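Local coordinates for protein putative immunoglobulin A1 protease (Bacteroides ovatus, PDB 3N6Z) that is a putative immunoglobulin A1 protease, a probable hydrolase of a gut bacterium, whose chain is wound largely into a parallel beta-helix, at residues G152-K157 with S199-C204; F233-Y238 with A264-A269; S211-S216 with S244-G249; G248-I253 with S281-I286. One frame throughout, in Å; residues are numbered along the deposited sequence. Where two conformers were deposited one is given.

Contact 1. Residues G152-K157 with S199-C204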
loop_
_atom_site.group_PDB
_atom_site.type_symbol
_atom_site.label_atom_id
_atom_site.label_comp_id
_atom_site.label_asym_id
_atom_site.label_seq_id
_atom_site.Cartn_x
_atom_site.Cartn_y
_atom_site.Cartn_z
ATOM N N GLY A 152 0.925 3.489 6.869
ATOM C CA GLY A 152 1.638 4.752 6.627
ATOM C C GLY A 152 3.036 4.447 6.150
ATOM O O GLY A 152 3.332 4.705 4.987
ATOM N N TYR A 153 3.867 3.873 7.014
ATOM C CA TYR A 153 5.173 3.329 6.648
ATOM C C TYR A 153 5.089 1.831 6.521
ATOM O O TYR A 153 4.523 1.149 7.389
ATOM C CB TYR A 153 6.244 3.661 7.702
ATOM C CG TYR A 153 6.940 4.952 7.469
ATOM C CD1 TYR A 153 6.301 6.159 7.653
ATOM C CD2 TYR A 153 8.239 4.949 6.977
ATOM C CE1 TYR A 153 6.977 7.371 7.383
ATOM C CE2 TYR A 153 8.911 6.105 6.721
ATOM C CZ TYR A 153 8.301 7.305 6.904
ATOM O OH TYR A 153 9.020 8.446 6.588
ATOM N N LEU A 154 5.715 1.314 5.457
ATOM C CA LEU A 154 5.988 -0.104 5.305
ATOM C C LEU A 154 7.479 -0.302 5.577
ATOM O O LEU A 154 8.333 0.044 4.762
ATOM C CB LEU A 154 5.627 -0.618 3.928
ATOM C CG LEU A 154 5.862 -2.126 3.716
ATOM C CD1 LEU A 154 5.154 -2.944 4.790
ATOM C CD2 LEU A 154 5.432 -2.533 2.301
ATOM N N GLY A 155 7.766 -0.861 6.742
ATOM C CA GLY A 155 9.104 -0.902 7.273
ATOM C C GLY A 155 9.550 0.439 7.839
ATOM O O GLY A 155 8.940 1.475 7.593
ATOM N N LEU A 156 10.642 0.387 8.595
ATOM C CA LEU A 156 11.319 1.589 9.074
ATOM C C LEU A 156 12.676 1.686 8.404
ATOM O O LEU A 156 13.259 0.691 7.988
ATOM C CB LEU A 156 11.482 1.534 10.591
ATOM C CG LEU A 156 10.182 1.679 11.383
ATOM C CD1 LEU A 156 10.403 1.348 12.853
ATOM C CD2 LEU A 156 9.613 3.078 11.166
ATOM N N LYS A 157 13.176 2.903 8.275
ATOM C CA LYS A 157 14.394 3.145 7.487
ATOM C C LYS A 157 15.658 2.884 8.322
ATOM O O LYS A 157 15.798 3.423 9.432
ATOM C CB LYS A 157 14.424 4.586 7.013
ATOM C CG LYS A 157 15.547 4.886 6.033
ATOM C CD LYS A 157 15.594 6.367 5.689
ATOM C CE LYS A 157 16.216 7.173 6.806
ATOM N NZ LYS A 157 16.321 8.634 6.490
ATOM N N SER A 199 12.315 -4.836 2.688
ATOM C CA SER A 199 10.987 -4.228 2.592
ATOM C C SER A 199 10.536 -4.214 1.139
ATOM O O SER A 199 11.294 -3.786 0.245
ATOM C CB SER A 199 10.938 -2.820 3.168
ATOM O OG SER A 199 11.238 -2.792 4.560
ATOM N N TYR A 200 9.307 -4.672 0.892
ATOM C CA TYR A 200 8.787 -4.738 -0.454
ATOM C C TYR A 200 7.278 -4.882 -0.490
ATOM O O TYR A 200 6.635 -5.270 0.507
ATOM C CB TYR A 200 9.454 -5.858 -1.265
ATOM C CG TYR A 200 9.354 -7.259 -0.727
ATOM C CD1 TYR A 200 8.228 -8.040 -0.965
ATOM C CD2 TYR A 200 10.445 -7.854 -0.080
ATOM C CE1 TYR A 200 8.175 -9.351 -0.551
ATOM C CE2 TYR A 200 10.412 -9.183 0.333
ATOM C CZ TYR A 200 9.272 -9.925 0.094
ATOM O OH TYR A 200 9.214 -11.243 0.502
ATOM N N ILE A 201 6.742 -4.544 -1.650
ATOM C CA ILE A 201 5.338 -4.756 -2.000
ATOM C C ILE A 201 5.323 -5.642 -3.231
ATOM O O ILE A 201 5.942 -5.312 -4.240
ATOM C CB ILE A 201 4.579 -3.436 -2.257
ATOM C CG1 ILE A 201 4.775 -2.466 -1.086
ATOM C CG2 ILE A 201 3.089 -3.684 -2.530
ATOM C CD1 ILE A 201 4.270 -1.030 -1.301
ATOM N N LYS A 202 4.627 -6.778 -3.160
ATOM C CA LYS A 202 4.657 -7.779 -4.219
ATOM C C LYS A 202 3.278 -8.382 -4.457
ATOM O O LYS A 202 2.605 -8.754 -3.489
ATOM C CB LYS A 202 5.640 -8.893 -3.840
ATOM C CG LYS A 202 5.745 -10.041 -4.865
ATOM C CD LYS A 202 6.739 -11.111 -4.458
ATOM C CE LYS A 202 6.841 -12.173 -5.543
ATOM N NZ LYS A 202 7.318 -11.593 -6.845
ATOM N N ASN A 203 2.891 -8.542 -5.728
ATOM C CA ASN A 203 1.633 -9.170 -6.082
ATOM C C ASN A 203 0.441 -8.461 -5.404
ATOM O O ASN A 203 -0.382 -9.085 -4.731
ATOM C CB ASN A 203 1.648 -10.686 -5.786
ATOM C CG ASN A 203 2.271 -11.492 -6.924
ATOM O OD1 ASN A 203 1.973 -11.263 -8.119
ATOM N ND2 ASN A 203 3.154 -12.407 -6.564
ATOM N N CYS A 204 0.382 -7.161 -5.631
ATOM C CA CYS A 204 -0.689 -6.314 -5.113
ATOM C C CYS A 204 -1.293 -5.447 -6.183
ATOM O O CYS A 204 -0.670 -5.120 -7.175
ATOM C CB CYS A 204 -0.198 -5.375 -3.990
ATOM S SG CYS A 204 0.378 -6.239 -2.498
#

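Contact 2. Residues F233-Y238 with A264-A269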
loop_
_atom_site.group_PDB
_atom_site.type_symbol
_atom_site.label_atom_id
_atom_site.label_comp_id
_atom_site.label_asym_id
_atom_site.label_seq_id
_atom_site.Cartn_x
_atom_site.Cartn_y
_atom_site.Cartn_z
ATOM N N PHE A 233 11.904 -2.900 -2.921
ATOM C CA PHE A 233 11.336 -3.030 -4.268
ATOM C C PHE A 233 9.826 -3.128 -4.283
ATOM O O PHE A 233 9.201 -3.433 -3.262
ATOM C CB PHE A 233 11.990 -4.220 -5.034
ATOM C CG PHE A 233 11.706 -5.575 -4.443
ATOM C CD1 PHE A 233 10.579 -6.297 -4.832
ATOM C CD2 PHE A 233 12.568 -6.158 -3.512
ATOM C CE1 PHE A 233 10.320 -7.572 -4.295
ATOM C CE2 PHE A 233 12.283 -7.413 -2.956
ATOM C CZ PHE A 233 11.207 -8.122 -3.372
ATOM N N ILE A 234 9.295 -2.929 -5.479
ATOM C CA ILE A 234 7.902 -3.176 -5.813
ATOM C C ILE A 234 7.931 -4.127 -7.019
ATOM O O ILE A 234 8.600 -3.833 -8.025
ATOM C CB ILE A 234 7.130 -1.886 -6.145
ATOM C CG1 ILE A 234 7.056 -0.988 -4.891
ATOM C CG2 ILE A 234 5.733 -2.195 -6.727
ATOM C CD1 ILE A 234 6.548 0.449 -5.145
ATOM N N GLU A 235 7.182 -5.228 -6.944
ATOM C CA GLU A 235 7.178 -6.275 -7.967
ATOM C C GLU A 235 5.754 -6.788 -8.186
ATOM O O GLU A 235 5.051 -7.009 -7.220
ATOM C CB GLU A 235 8.104 -7.390 -7.439
ATOM C CG GLU A 235 8.300 -8.586 -8.227
ATOM C CD GLU A 235 9.581 -9.265 -7.747
ATOM O OE1 GLU A 235 9.533 -9.955 -6.727
ATOM O OE2 GLU A 235 10.647 -9.013 -8.346
ATOM N N ASN A 236 5.370 -7.037 -9.428
ATOM C CA ASN A 236 4.086 -7.637 -9.742
ATOM C C ASN A 236 2.929 -6.849 -9.140
ATOM O O ASN A 236 2.023 -7.392 -8.520
ATOM C CB ASN A 236 4.044 -9.111 -9.353
ATOM C CG ASN A 236 5.273 -9.917 -9.838
ATOM O OD1 ASN A 236 5.756 -10.765 -9.125
ATOM N ND2 ASN A 236 5.752 -9.653 -11.024
ATOM N N CYS A 237 2.969 -5.536 -9.325
ATOM C CA CYS A 237 1.882 -4.670 -8.852
ATOM C C CYS A 237 1.304 -3.844 -9.970
ATOM O O CYS A 237 2.000 -3.471 -10.909
ATOM C CB CYS A 237 2.342 -3.712 -7.754
ATOM S SG CYS A 237 2.842 -4.529 -6.215
ATOM N N TYR A 238 0.022 -3.514 -9.854
ATOM C CA TYR A 238 -0.613 -2.532 -10.728
ATOM C C TYR A 238 -1.666 -1.741 -9.989
ATOM O O TYR A 238 -2.169 -2.181 -8.955
ATOM C CB TYR A 238 -1.147 -3.186 -12.026
ATOM C CG TYR A 238 -2.605 -3.540 -12.085
ATOM C CD1 TYR A 238 -3.099 -4.726 -11.539
ATOM C CD2 TYR A 238 -3.512 -2.686 -12.696
ATOM C CE1 TYR A 238 -4.464 -5.047 -11.622
ATOM C CE2 TYR A 238 -4.859 -2.997 -12.791
ATOM C CZ TYR A 238 -5.343 -4.169 -12.238
ATOM O OH TYR A 238 -6.680 -4.457 -12.358
ATOM N N ALA A 264 13.922 -0.789 -6.778
ATOM C CA ALA A 264 13.687 -1.558 -8.011
ATOM C C ALA A 264 12.172 -1.683 -8.169
ATOM O O ALA A 264 11.472 -1.979 -7.212
ATOM C CB ALA A 264 14.366 -2.963 -7.961
ATOM N N ILE A 265 11.701 -1.438 -9.378
ATOM C CA ILE A 265 10.303 -1.702 -9.742
ATOM C C ILE A 265 10.372 -2.624 -10.959
ATOM O O ILE A 265 10.932 -2.269 -12.011
ATOM C CB ILE A 265 9.444 -0.454 -10.043
ATOM C CG1 ILE A 265 9.504 0.546 -8.883
ATOM C CG2 ILE A 265 7.981 -0.871 -10.338
ATOM C CD1 ILE A 265 8.704 1.796 -9.096
ATOM N N LYS A 266 9.777 -3.807 -10.801
ATOM C CA LYS A 266 9.857 -4.867 -11.799
ATOM C C LYS A 266 8.478 -5.448 -12.032
ATOM O O LYS A 266 7.722 -5.651 -11.089
ATOM C CB LYS A 266 10.789 -5.994 -11.335
ATOM C CG LYS A 266 12.227 -5.508 -11.016
ATOM C CD LYS A 266 13.155 -6.681 -10.569
ATOM C CE LYS A 266 14.459 -6.180 -9.924
ATOM N NZ LYS A 266 15.265 -7.230 -9.202
ATOM N N ASN A 267 8.173 -5.761 -13.279
ATOM C CA ASN A 267 6.945 -6.457 -13.636
ATOM C C ASN A 267 5.739 -5.789 -12.997
ATOM O O ASN A 267 5.027 -6.379 -12.196
ATOM C CB ASN A 267 7.022 -7.935 -13.237
ATOM C CG ASN A 267 8.136 -8.644 -13.935
ATOM O OD1 ASN A 267 9.080 -9.196 -13.294
ATOM N ND2 ASN A 267 8.067 -8.662 -15.219
ATOM N N SER A 268 5.530 -4.537 -13.358
ATOM C CA SER A 268 4.478 -3.692 -12.807
ATOM C C SER A 268 3.830 -2.861 -13.878
ATOM O O SER A 268 4.374 -2.680 -14.986
ATOM C CB SER A 268 5.035 -2.850 -11.651
ATOM O OG SER A 268 5.439 -3.718 -10.547
ATOM N N ALA A 269 2.634 -2.355 -13.588
ATOM C CA ALA A 269 1.886 -1.616 -14.601
ATOM C C ALA A 269 1.047 -0.475 -14.012
ATOM O O ALA A 269 0.408 -0.619 -12.949
ATOM C CB ALA A 269 0.947 -2.566 -15.380
HETATM O O HOH W 1 12.871 -8.304 -6.997
HETATM O O HOH W 2 8.384 -11.045 -10.838
#

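Contact 3. Residues S211-S216 with S244-G249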
loop_
_atom_site.group_PDB
_atom_site.type_symbol
_atom_site.label_atom_id
_atom_site.label_comp_id
_atom_site.label_asym_id
_atom_site.label_seq_id
_atom_site.Cartn_x
_atom_site.Cartn_y
_atom_site.Cartn_z
ATOM N N SER A 211 -4.750 10.808 -3.339
ATOM C CA SER A 211 -4.533 12.242 -3.443
ATOM C C SER A 211 -3.560 12.696 -2.368
ATOM O O SER A 211 -3.776 12.424 -1.176
ATOM C CB SER A 211 -5.870 12.981 -3.309
ATOM O OG SER A 211 -5.680 14.373 -3.177
ATOM N N ASP A 212 -2.507 13.405 -2.790
ATOM C CA ASP A 212 -1.619 14.076 -1.852
ATOM C C ASP A 212 -1.942 15.582 -1.912
ATOM O O ASP A 212 -1.642 16.251 -2.893
ATOM C CB ASP A 212 -0.143 13.824 -2.123
ATOM C CG ASP A 212 0.741 14.361 -1.032
ATOM O OD1 ASP A 212 0.343 15.285 -0.296
ATOM O OD2 ASP A 212 1.885 13.882 -0.919
ATOM N N ARG A 213 -2.557 16.072 -0.839
ATOM C CA ARG A 213 -3.026 17.460 -0.763
ATOM C C ARG A 213 -2.028 18.397 -0.123
ATOM O O ARG A 213 -2.377 19.565 0.127
ATOM C CB ARG A 213 -4.393 17.530 -0.068
ATOM C CG ARG A 213 -5.418 16.881 -0.929
ATOM C CD ARG A 213 -6.836 16.924 -0.446
ATOM N NE ARG A 213 -7.622 16.115 -1.382
ATOM C CZ ARG A 213 -8.927 15.892 -1.303
ATOM N NH1 ARG A 213 -9.652 16.408 -0.306
ATOM N NH2 ARG A 213 -9.503 15.128 -2.231
ATOM N N ALA A 214 -0.777 17.969 0.077
ATOM C CA ALA A 214 0.264 18.892 0.580
ATOM C C ALA A 214 0.355 20.128 -0.308
ATOM O O ALA A 214 0.298 20.049 -1.549
ATOM C CB ALA A 214 1.633 18.197 0.643
ATOM N N ALA A 215 0.534 21.278 0.332
ATOM C CA ALA A 215 0.674 22.529 -0.418
ATOM C C ALA A 215 1.893 22.559 -1.338
ATOM O O ALA A 215 1.898 23.267 -2.332
ATOM C CB ALA A 215 0.684 23.758 0.545
ATOM N N SER A 216 2.923 21.804 -0.958
ATOM C CA SER A 216 4.105 21.591 -1.791
ATOM C C SER A 216 4.774 20.269 -1.403
ATOM O O SER A 216 4.523 19.708 -0.347
ATOM C CB SER A 216 5.098 22.759 -1.674
ATOM O OG SER A 216 5.743 22.762 -0.408
ATOM N N SER A 244 -3.451 11.753 -7.824
ATOM C CA SER A 244 -3.225 13.181 -7.988
ATOM C C SER A 244 -2.442 13.799 -6.836
ATOM O O SER A 244 -2.381 13.238 -5.746
ATOM C CB SER A 244 -4.566 13.880 -8.182
ATOM O OG SER A 244 -5.315 13.786 -6.998
ATOM N N ALA A 245 -1.799 14.931 -7.130
ATOM C CA ALA A 245 -1.173 15.764 -6.110
ATOM C C ALA A 245 -1.513 17.218 -6.403
ATOM O O ALA A 245 -1.502 17.645 -7.571
ATOM C CB ALA A 245 0.378 15.560 -6.070
ATOM N N THR A 246 -1.764 17.986 -5.347
ATOM C CA THR A 246 -1.952 19.437 -5.465
ATOM C C THR A 246 -0.715 20.116 -6.039
ATOM O O THR A 246 -0.830 20.946 -6.944
ATOM C CB THR A 246 -2.267 20.002 -4.075
ATOM O OG1 THR A 246 -3.488 19.425 -3.630
ATOM C CG2 THR A 246 -2.336 21.510 -4.059
ATOM N N LYS A 247 0.477 19.731 -5.563
ATOM C CA LYS A 247 1.732 20.347 -5.998
ATOM C C LYS A 247 2.851 19.400 -5.602
ATOM O O LYS A 247 3.266 19.352 -4.459
ATOM C CB LYS A 247 1.922 21.734 -5.342
ATOM C CG LYS A 247 3.204 22.436 -5.802
ATOM C CD LYS A 247 3.267 23.895 -5.349
ATOM C CE LYS A 247 4.602 24.553 -5.654
ATOM N NZ LYS A 247 4.575 25.986 -5.279
ATOM N N GLY A 248 3.297 18.608 -6.573
ATOM C CA GLY A 248 4.381 17.670 -6.340
ATOM C C GLY A 248 4.455 16.631 -7.432
ATOM O O GLY A 248 4.147 16.908 -8.591
ATOM N N GLY A 249 4.930 15.457 -7.039
ATOM C CA GLY A 249 5.151 14.347 -7.943
ATOM C C GLY A 249 4.012 13.348 -7.891
ATOM O O GLY A 249 3.494 13.031 -6.815
HETATM O O HOH W 3 -4.678 15.897 -5.161
HETATM O O HOH W 4 0.680 17.913 -3.234
HETATM O O HOH W 5 -4.482 20.873 -1.520
#

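Contact 4. Residues G248-I253 with S281-I286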
loop_
_atom_site.group_PDB
_atom_site.type_symbol
_atom_site.label_atom_id
_atom_site.label_comp_id
_atom_site.label_asym_id
_atom_site.label_seq_id
_atom_site.Cartn_x
_atom_site.Cartn_y
_atom_site.Cartn_z
ATOM N N GLY A 248 3.297 18.608 -6.573
ATOM C CA GLY A 248 4.381 17.670 -6.340
ATOM C C GLY A 248 4.455 16.631 -7.432
ATOM O O GLY A 248 4.147 16.908 -8.591
ATOM N N GLY A 249 4.930 15.457 -7.039
ATOM C CA GLY A 249 5.151 14.347 -7.943
ATOM C C GLY A 249 4.012 13.348 -7.891
ATOM O O GLY A 249 3.494 13.031 -6.815
ATOM N N VAL A 250 3.677 12.819 -9.059
ATOM C CA VAL A 250 2.636 11.835 -9.238
ATOM C C VAL A 250 3.190 10.712 -10.082
ATOM O O VAL A 250 3.699 10.951 -11.169
ATOM C CB VAL A 250 1.400 12.443 -9.921
ATOM C CG1 VAL A 250 0.257 11.414 -10.075
ATOM C CG2 VAL A 250 0.929 13.684 -9.199
ATOM N N GLY A 251 3.030 9.484 -9.609
ATOM C CA GLY A 251 3.403 8.300 -10.363
ATOM C C GLY A 251 2.303 7.257 -10.361
ATOM O O GLY A 251 1.617 7.058 -9.348
ATOM N N GLY A 252 2.187 6.506 -11.454
ATOM C CA GLY A 252 1.214 5.420 -11.505
ATOM C C GLY A 252 1.511 4.324 -10.497
ATOM O O GLY A 252 0.580 3.674 -10.008
ATOM N N ILE A 253 2.786 4.122 -10.189
ATOM C CA ILE A 253 3.213 3.174 -9.176
ATOM C C ILE A 253 3.728 3.895 -7.918
ATOM O O ILE A 253 3.244 3.630 -6.802
ATOM C CB ILE A 253 4.248 2.154 -9.699
ATOM C CG1 ILE A 253 3.644 1.302 -10.823
ATOM C CG2 ILE A 253 4.754 1.248 -8.574
ATOM C CD1 ILE A 253 2.512 0.355 -10.414
ATOM N N SER A 281 4.222 20.663 -10.912
ATOM C CA SER A 281 4.128 19.222 -10.697
ATOM C C SER A 281 4.884 18.419 -11.756
ATOM O O SER A 281 5.138 18.882 -12.865
ATOM C CB SER A 281 2.665 18.782 -10.671
ATOM O OG SER A 281 1.925 19.423 -9.643
ATOM N N THR A 282 5.260 17.203 -11.375
ATOM C CA THR A 282 5.855 16.233 -12.301
ATOM C C THR A 282 4.975 14.987 -12.283
ATOM O O THR A 282 4.542 14.537 -11.225
ATOM C CB THR A 282 7.323 15.922 -11.968
ATOM O OG1 THR A 282 7.424 15.454 -10.619
ATOM C CG2 THR A 282 8.176 17.178 -12.138
ATOM N N VAL A 283 4.709 14.446 -13.464
ATOM C CA VAL A 283 3.878 13.269 -13.631
ATOM C C VAL A 283 4.605 12.228 -14.448
ATOM O O VAL A 283 5.000 12.492 -15.591
ATOM C CB VAL A 283 2.530 13.639 -14.251
ATOM C CG1 VAL A 283 1.695 12.380 -14.505
ATOM C CG2 VAL A 283 1.779 14.649 -13.379
ATOM N N GLY A 284 4.785 11.053 -13.859
ATOM C CA GLY A 284 5.431 9.913 -14.542
ATOM C C GLY A 284 4.454 8.755 -14.579
ATOM O O GLY A 284 3.793 8.448 -13.566
ATOM N N ARG A 285 4.348 8.062 -15.704
ATOM C CA ARG A 285 3.394 6.941 -15.741
ATOM C C ARG A 285 3.741 5.949 -14.641
ATOM O O ARG A 285 2.837 5.351 -14.062
ATOM C CB ARG A 285 3.293 6.275 -17.100
ATOM C CG ARG A 285 2.885 7.207 -18.216
ATOM C CD ARG A 285 2.486 6.473 -19.499
ATOM N NE ARG A 285 3.627 5.789 -20.100
ATOM C CZ ARG A 285 3.793 5.561 -21.400
ATOM N NH1 ARG A 285 2.838 5.884 -22.265
ATOM N NH2 ARG A 285 4.921 5.005 -21.819
ATOM N N ILE A 286 5.039 5.717 -14.386
ATOM C CA ILE A 286 5.458 4.785 -13.319
ATOM C C ILE A 286 5.908 5.532 -12.053
ATOM O O ILE A 286 5.424 5.246 -10.938
ATOM C CB ILE A 286 6.569 3.803 -13.800
ATOM C CG1 ILE A 286 6.229 3.169 -15.172
ATOM C CG2 ILE A 286 6.815 2.676 -12.764
ATOM C CD1 ILE A 286 4.934 2.351 -15.156
#

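Contact 1. Residues G152-K157 with S199-C204
Leu154 extends its branch with CG anti to the backbone N (chi1 -179°), while Ile201 sets CG1 beside its own backbone N (chi1 -52°), and these two choices bring the side chains together at an oblique crossing. The touching atoms are CD2 of Leu154 and CG1 of Ile201, 3.5 Å apart, tighter than usual van der Waals contact. The same Leu154 CD2 also rests against the carbonyl of Tyr200, 3.5 Å from its O atom. Ile201 CD1 lies a little farther off, 4.1 Å from Leu154 CD2. No hydrogen bond joins the two segments. That absence fits the topology: strand 153-154 pairs with strands 125-131 and 189-190, whereas strand 200-202 pairs with 166-169 and 233-235, so the contact runs across the interior of a parallel beta-helix between different walls of the coil. Branched aliphatic residues suit such an interior, where Leu154 also meets Leu126, Ile168 and Leu190. At the polar end, Ser199 OG approaches Gly155 CA to 3.9 Å. This buried hydroxyl has its polar partners outside the two segments, in Asn192 O and the backbone N of Gly166. Gly155 is suited to its place twice over: its phi of 76° favours glycine, and a beta carbon built there would fall only 2.5 Å from Ser199 OG.

Contact 2. Residues F233-Y238 with A264-A269
Asn236 and Asn267 carry their amides side by side, pointing the same way with planes 28° apart. Water 2 bridges them, taking a proton from Asn236 ND2 and giving one to Asn267 OD1. On the Phe233 ring, water 1 sits 3.6 Å above one face, over the centre, and donates to Glu235 OE2; the ring also stacks with Tyr200. The backbones run parallel in exact register, with Ile234 N bonded to Ala264 O at 2.9 Å and Lys266 N to Ile234 O at 3.0 Å. At the corner both asparagines take a positive phi, a conformation that asparagine tolerates well, and successive corners form an asparagine ladder of the kind known from parallel beta-helices. Ser268 OG gives its proton to Lys266 O at 3.0 Å and weakly accepts from Cys237 N at 3.3 Å. Replacing Ser268 by alanine removes the hydroxyl, and Cys237 N would probably lose its weak partner and Lys266 O one of its two donors. Asn203 and Asn298 continue the row from neighbouring coils, Lys202 grips Glu235 and Asn236 (in the conformers given, as for the waters), and helix 334-344 packs on the corner through Trp344, with Leu337 against Ala269 and Ile341 against Tyr238.

Contact 3. Residues S211-S216 with S244-G249
Ser211 and Asp212 lie in parallel register with Ser244 and Ala245, and here the contact is tight. Asp212 N donates to Ser244 O at 3.0 Å, and Thr246 N returns the bond to Asp212 O at 3.0 Å, a nearly straight one (163° at the hydrogen). Ala245 CB lies 3.8 Å from Asp212 O. Asp212 itself is buried and well supplied with donors: OD1 accepts from Ala214 N at 2.9 Å, closing an Asx turn, and from Gly181 N, while OD2 accepts from Lys219 N. A carboxylate suits this spot because it collects backbone N-H groups where the chain leaves the strand.

Beyond Asp212 and Ala245 the regular pairing ends, and waters join direct contacts in bridging the segments. Water 5 joins Arg213 O to Thr246 OG1, whose place beside its own backbone N (chi1 -63°) also brings it 3.5 Å from Arg213 CA. Water 4 accepts from Lys247 N between the turns. Ala215 O of the exposed Ala215 lies 3.4 Å from CD of the extended Lys247 chain. Toward the other end, in the conformer of Ser211 given, water 3 spans the hydroxyls of Ser211 and Ser244, and Arg213 NE donates to Ser211 OG in the guanidinium plane. A glycerol, probably from the crystallisation liquor, binds at Ala215 and, in the conformer given, Ser216. Strands 209-212 and 243-245, neighbours in a parallel sheet, stack here as successive coils of a parallel beta-helix, with individual waters bridging the turns that follow.

Contact 4. Residues G248-I253 with S281-I286
Ile253 and Ile286 adopt matching conformations, with CG1 beside the backbone N in each (chi1 -62° and -47°), and so lie side by side, pointing the same way. Ile253 CG1 comes to 4.0 Å from Ile286 CG2, while Ile253 N hydrogen-bonds to Ile286 O at 3.0 Å. Val250 and Val283, three residues earlier in each segment, repeat the pattern: both set CG1 opposite the backbone N, and Val283 CG2 meets Val250 CB at 4.1 Å, with Leu274 packed against the pair. Thr282 takes the crowded rotamer, which carries OG1 to 3.7 Å from Gly249 CA and into a bond with Gly288 O. Ser281 OG accepts only weakly from Gly248 N; its stronger partner is Asp278 O. Gly248 suits its place by its backbone (phi 164°), whereas a beta carbon on Gly252 would fall 2.1 Å from Arg285 O and one on Gly251 2.8 Å from Ile286 O. Arg285 turns away to the carbonyls of His328 and Gly329 and to Asp318, which probably balances its charge. Backbone groups pair along the strands, Thr282 N with Gly248 O, Val250 N with Thr282 O and Gly284 N with Val250 O, while valine on valine and isoleucine on isoleucine give apolar contact.

Along the chain contact 1 closes before the other three open, contacts 2 and 4 interleave, as do 2 and 3, and contact 4 begins where contact 3 ends, both using strand 248-251. Contacts 3 and 4 have centres about 10 Å apart. Contact 2 lies about 12 Å from contact 1, centre to centre, and the two touch through the neighbouring strands 200-202 and 233-235. Contacts 2 and 4, about 15 Å apart, meet across the interior, where Ile253 packs on Ile234 and Ile265. Contacts 2 and 3 do not touch. Together they sample several walls of one beta-helix, whose successive coils are joined by parallel pairing and a shared apolar core.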